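Local coordinates for trypsin-resistant surface T6 protein (PDB 4P0D) that probably polymerises through sortase-made links to form the shaft of the pili that Streptococcus pyogenes carries on its surface, at residues K268-G272 against Y317-I321; A322-V326 against V352-G358. The protein carries 1 engineered substitution. All blocks are in the same frame, centred on the assembly; numbering follows the deposited sequence.

In the fold
Both contacts use the same run of chain, 317-326, which carries most of strand 320-327, and their centres lie about 19 Å apart. They come in series: contact 1 is closed before contact 2 opens. In contact 1 the approach to the strand meets the loop 268-272 of the Cna-B-like domain, so it belongs to the junction with the prealbumin-like domain. Contact 2 lies wholly within the latter, where the strand is met by the end of strand 348-353 and the turn behind it. The run 317-326, leading into strand 320-327, thus passes from the domain junction into the next domain, where K325 is covalently joined to N479, a layout that suits an elongated, modular pilin.

Contact 1: residues K268-G272 against Y317-I321; sequences KAIVG and YTYQI
T318 carries most of the polar traffic between the two segments. Its carbonyl O takes a nearly straight bond from G272 N at 2.9 Å, with an N-H...O angle of 163°. The hydroxyl of the same residue works the other way: OG1 donates to I270 O at 3.0 Å, arriving from above the carbonyl plane, 48° out of it. A chi1 of 73° sets OG1 between the backbone N and the carbonyl carbon, turned to the loop. T318 N donates to water 1, which bridges the segments: it is placed to donate to I270 O and G272 O, each 2.8 Å from its oxygen, though more acceptors surround it than it has protons. V271 CA also points its hydrogen at T318 O over 3.3 Å.

Van der Waals contacts of the side chains add less. V271 crosses both T318 and Q320 at about a right angle; its CG1 touches T318 OG1 and lies 3.5 Å from Q320 OE1, while CG2 rests against the amide carbon, whose NE2 bonds T470 OG1. A269 CB and T318 CG2 form the apolar pair, at 4.3 Å. Separately, G272 O sits in the plane of the Y317 ring, 3.7 Å from CD1.

Here a Cna-B-like loop, between strands 258-265 and 276-285, meets the start of the prealbumin-like domain, an interdomain junction consistent with a modular three-domain pilin. The touching pieces, 269-272 and 317-320, run almost at right angles. Y317 bonds K164 of strand 163-165 and T166 just after it, and Q320 bonds V471 of strand 470-479.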
loop_
_atom_site.group_PDB
_atom_site.type_symbol
_atom_site.label_atom_id
_atom_site.label_comp_id
_atom_site.label_asym_id
_atom_site.label_seq_id
_atom_site.Cartn_x
_atom_site.Cartn_y
_atom_site.Cartn_z
ATOM N N LYS A 268 19.917 4.772 4.303
ATOM C CA LYS A 268 19.606 3.360 4.570
ATOM C C LYS A 268 18.922 2.658 3.396
ATOM O O LYS A 268 18.529 1.490 3.512
ATOM C CB LYS A 268 18.714 3.230 5.811
ATOM C CG LYS A 268 19.348 3.716 7.099
ATOM C CD LYS A 268 18.272 4.032 8.133
ATOM C CE LYS A 268 18.854 4.100 9.533
ATOM N NZ LYS A 268 17.803 4.375 10.560
ATOM N N ALA A 269 18.790 3.339 2.260
ATOM C CA ALA A 269 18.156 2.730 1.115
ATOM C C ALA A 269 18.918 1.468 0.747
ATOM O O ALA A 269 20.152 1.465 0.634
ATOM C CB ALA A 269 18.102 3.681 -0.061
ATOM N N ILE A 270 18.164 0.401 0.560
ATOM C CA ILE A 270 18.725 -0.896 0.180
ATOM C C ILE A 270 19.156 -0.895 -1.280
ATOM O O ILE A 270 18.415 -0.412 -2.141
ATOM C CB ILE A 270 17.680 -2.001 0.407
ATOM C CG1 ILE A 270 17.341 -2.120 1.909
ATOM C CG2 ILE A 270 18.123 -3.325 -0.218
ATOM C CD1 ILE A 270 18.513 -2.395 2.837
ATOM N N VAL A 271 20.336 -1.464 -1.566
ATOM C CA VAL A 271 20.779 -1.650 -2.947
ATOM C C VAL A 271 20.459 -3.076 -3.435
ATOM O O VAL A 271 20.543 -4.029 -2.665
ATOM C CB VAL A 271 22.298 -1.341 -3.157
ATOM C CG1 VAL A 271 22.702 -0.014 -2.528
ATOM C CG2 VAL A 271 23.180 -2.466 -2.649
ATOM N N GLY A 272 20.094 -3.203 -4.706
ATOM C CA GLY A 272 19.832 -4.496 -5.325
ATOM C C GLY A 272 18.514 -5.145 -4.913
ATOM O O GLY A 272 17.624 -4.488 -4.401
ATOM N N TYR A 317 14.189 0.624 -6.548
ATOM C CA TYR A 317 15.537 0.033 -6.480
ATOM C C TYR A 317 16.650 1.088 -6.527
ATOM O O TYR A 317 16.477 2.173 -7.084
ATOM C CB TYR A 317 15.701 -0.950 -7.626
ATOM C CG TYR A 317 14.754 -2.117 -7.526
ATOM C CD1 TYR A 317 15.034 -3.199 -6.689
ATOM C CD2 TYR A 317 13.553 -2.132 -8.227
ATOM C CE1 TYR A 317 14.163 -4.266 -6.579
ATOM C CE2 TYR A 317 12.681 -3.208 -8.120
ATOM C CZ TYR A 317 12.999 -4.265 -7.295
ATOM O OH TYR A 317 12.133 -5.323 -7.175
ATOM N N THR A 318 17.792 0.766 -5.921
ATOM C CA THR A 318 18.999 1.576 -6.084
ATOM C C THR A 318 20.172 0.635 -6.309
ATOM O O THR A 318 20.115 -0.544 -5.931
ATOM C CB THR A 318 19.322 2.444 -4.841
ATOM O OG1 THR A 318 19.810 1.613 -3.775
ATOM C CG2 THR A 318 18.113 3.169 -4.337
ATOM N N TYR A 319 21.240 1.184 -6.887
ATOM C CA TYR A 319 22.492 0.467 -7.090
ATOM C C TYR A 319 23.635 1.289 -6.516
ATOM O O TYR A 319 23.469 2.461 -6.159
ATOM C CB TYR A 319 22.750 0.266 -8.589
ATOM C CG TYR A 319 21.540 -0.268 -9.340
ATOM C CD1 TYR A 319 21.061 -1.552 -9.095
ATOM C CD2 TYR A 319 20.860 0.529 -10.258
ATOM C CE1 TYR A 319 19.947 -2.044 -9.757
ATOM C CE2 TYR A 319 19.743 0.043 -10.936
ATOM C CZ TYR A 319 19.286 -1.241 -10.679
ATOM O OH TYR A 319 18.164 -1.722 -11.342
ATOM N N GLN A 320 24.812 0.678 -6.466
ATOM C CA GLN A 320 25.998 1.394 -6.048
ATOM C C GLN A 320 27.141 1.093 -6.989
ATOM O O GLN A 320 27.214 0.005 -7.566
ATOM C CB GLN A 320 26.344 1.085 -4.599
ATOM C CG GLN A 320 26.563 -0.381 -4.288
ATOM C CD GLN A 320 26.623 -0.659 -2.798
ATOM O OE1 GLN A 320 26.173 0.142 -1.975
ATOM N NE2 GLN A 320 27.165 -1.809 -2.446
ATOM N N ILE A 321 27.995 2.090 -7.171
ATOM C CA ILE A 321 29.132 1.990 -8.063
ATOM C C ILE A 321 30.390 1.683 -7.258
ATOM O O ILE A 321 30.647 2.308 -6.240
ATOM C CB ILE A 321 29.327 3.288 -8.861
ATOM C CG1 ILE A 321 28.054 3.603 -9.656
ATOM C CG2 ILE A 321 30.520 3.168 -9.813
ATOM C CD1 ILE A 321 28.081 4.935 -10.348
HETATM O O HOH W 1 17.339 -1.700 -4.381
#

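Contact 2: residues A322-V326 against V352-G358; sequences AFRKV and VTTNKNG
K325 N bonds G358 O over 2.7 Å, joining the backbone of strand 322-326 to the last residue of a type I beta turn, N355 to G358. G358 N closes that turn on N355 O, and G358 O also receives the CA hydrogen of R324 at 3.2 Å. With phi at 91° and no side chain, the glycine lets R324 CG and K325 come close. N355 OD1 takes a weak bond from N357 N within the turn, and also accepts from Y359 N just after it.

R324 reaches over the turn with CG anti to the backbone N (chi1 -165°) and the chain stretched out as far as NE. The guanidinium then meets N357 O edge-on, with the oxygen in its plane: NE binds at 2.7 Å, nearly straight on, and NH2 at 3.1 Å on a more bent path. One carbonyl thus serves two donors, which fixes the rotation of the arginine end.

On the inner, apolar side V352 CG2 comes up to F323 CZ at 3.8 Å from the opposite direction. T354 CG2 lies 3.9 Å from F323 CE1 and 3.7 Å from K325 CB, while its OG1 bonds L334 O and A337 N. Beyond CB the lysine leads away, and its NZ forms an isopeptide bond with N479, ending strand 470-479: a Lys-Asn cross-link of the kind that stabilises Gram-positive pilin domains.

F323 also packs edge-to-face on F339 of strand 338-343. Strand 320-327 lies between strands 359-361 and 470-479, antiparallel to the first and parallel to the second, and the turn links strand 348-353 of the neighbouring sheet to 359-361.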
loop_
_atom_site.group_PDB
_atom_site.type_symbol
_atom_site.label_atom_id
_atom_site.label_comp_id
_atom_site.label_asym_id
_atom_site.label_seq_id
_atom_site.Cartn_x
_atom_site.Cartn_y
_atom_site.Cartn_z
ATOM N N ALA A 322 31.179 0.743 -7.770
ATOM C CA ALA A 322 32.419 0.315 -7.141
ATOM C C ALA A 322 33.510 0.219 -8.202
ATOM O O ALA A 322 33.230 0.004 -9.382
ATOM C CB ALA A 322 32.222 -1.033 -6.453
ATOM N N PHE A 323 34.748 0.403 -7.782
ATOM C CA PHE A 323 35.887 0.263 -8.681
ATOM C C PHE A 323 37.136 -0.056 -7.863
ATOM O O PHE A 323 37.141 0.058 -6.640
ATOM C CB PHE A 323 36.096 1.545 -9.486
ATOM C CG PHE A 323 36.385 2.765 -8.637
ATOM C CD1 PHE A 323 37.676 3.043 -8.221
ATOM C CD2 PHE A 323 35.361 3.635 -8.264
ATOM C CE1 PHE A 323 37.951 4.152 -7.453
ATOM C CE2 PHE A 323 35.629 4.760 -7.504
ATOM C CZ PHE A 323 36.926 5.017 -7.090
ATOM N N ARG A 324 38.196 -0.462 -8.548
ATOM C CA ARG A 324 39.447 -0.730 -7.872
ATOM C C ARG A 324 40.559 0.122 -8.467
ATOM O O ARG A 324 40.657 0.272 -9.691
ATOM C CB ARG A 324 39.797 -2.211 -7.942
ATOM C CG ARG A 324 40.888 -2.604 -6.963
ATOM C CD ARG A 324 41.277 -4.061 -7.134
ATOM N NE ARG A 324 41.790 -4.607 -5.885
ATOM C CZ ARG A 324 42.288 -5.834 -5.746
ATOM N NH1 ARG A 324 42.346 -6.670 -6.789
ATOM N NH2 ARG A 324 42.730 -6.231 -4.558
ATOM N N LYS A 325 41.385 0.674 -7.576
ATOM C CA LYS A 325 42.522 1.490 -7.948
ATOM C C LYS A 325 43.807 0.677 -7.851
ATOM O O LYS A 325 44.086 0.106 -6.798
ATOM C CB LYS A 325 42.608 2.688 -7.005
ATOM C CG LYS A 325 43.569 3.770 -7.455
ATOM C CD LYS A 325 43.290 4.165 -8.904
ATOM C CE LYS A 325 44.153 5.328 -9.341
ATOM N NZ LYS A 325 45.574 4.923 -9.456
ATOM N N VAL A 326 44.594 0.641 -8.931
ATOM C CA VAL A 326 45.832 -0.147 -8.940
ATOM C C VAL A 326 46.996 0.596 -9.596
ATOM O O VAL A 326 46.793 1.573 -10.320
ATOM C CB VAL A 326 45.646 -1.501 -9.658
ATOM C CG1 VAL A 326 44.549 -2.319 -8.993
ATOM C CG2 VAL A 326 45.364 -1.320 -11.148
ATOM N N VAL A 352 34.685 9.430 -2.773
ATOM C CA VAL A 352 35.093 8.175 -2.152
ATOM C C VAL A 352 36.613 8.108 -2.047
ATOM O O VAL A 352 37.327 8.754 -2.801
ATOM C CB VAL A 352 34.527 6.966 -2.925
ATOM C CG1 VAL A 352 33.018 7.121 -3.118
ATOM C CG2 VAL A 352 35.200 6.797 -4.274
ATOM N N THR A 353 37.083 7.313 -1.099
ATOM C CA THR A 353 38.505 7.110 -0.878
ATOM C C THR A 353 38.813 5.626 -0.941
ATOM O O THR A 353 38.117 4.846 -0.301
ATOM C CB THR A 353 38.873 7.658 0.511
ATOM O OG1 THR A 353 38.647 9.067 0.521
ATOM C CG2 THR A 353 40.325 7.373 0.844
ATOM N N THR A 354 39.837 5.211 -1.700
ATOM C CA THR A 354 40.113 3.770 -1.821
ATOM C C THR A 354 40.715 3.198 -0.537
ATOM O O THR A 354 41.421 3.886 0.194
ATOM C CB THR A 354 41.010 3.411 -3.024
ATOM O OG1 THR A 354 42.303 4.008 -2.872
ATOM C CG2 THR A 354 40.373 3.873 -4.350
ATOM N N ASN A 355 40.422 1.931 -0.266
ATOM C CA ASN A 355 40.890 1.267 0.954
ATOM C C ASN A 355 42.147 0.424 0.714
ATOM O O ASN A 355 42.707 0.440 -0.392
ATOM C CB ASN A 355 39.752 0.449 1.565
ATOM C CG ASN A 355 39.479 -0.864 0.841
ATOM O OD1 ASN A 355 40.134 -1.234 -0.144
ATOM N ND2 ASN A 355 38.493 -1.584 1.339
ATOM N N LYS A 356 42.599 -0.293 1.744
ATOM C CA LYS A 356 43.786 -1.157 1.641
ATOM C C LYS A 356 43.788 -2.030 0.388
ATOM O O LYS A 356 44.825 -2.215 -0.258
ATOM C CB LYS A 356 43.909 -2.053 2.880
ATOM N N ASN A 357 42.618 -2.540 0.028
ATOM C CA ASN A 357 42.481 -3.489 -1.074
ATOM C C ASN A 357 42.146 -2.813 -2.418
ATOM O O ASN A 357 41.824 -3.495 -3.387
ATOM C CB ASN A 357 41.415 -4.544 -0.720
ATOM C CG ASN A 357 41.397 -4.883 0.775
ATOM O OD1 ASN A 357 40.370 -4.739 1.444
ATOM N ND2 ASN A 357 42.551 -5.294 1.310
ATOM N N GLY A 358 42.226 -1.482 -2.474
ATOM C CA GLY A 358 42.074 -0.741 -3.742
ATOM C C GLY A 358 40.655 -0.312 -4.066
ATOM O O GLY A 358 40.438 0.418 -5.041
#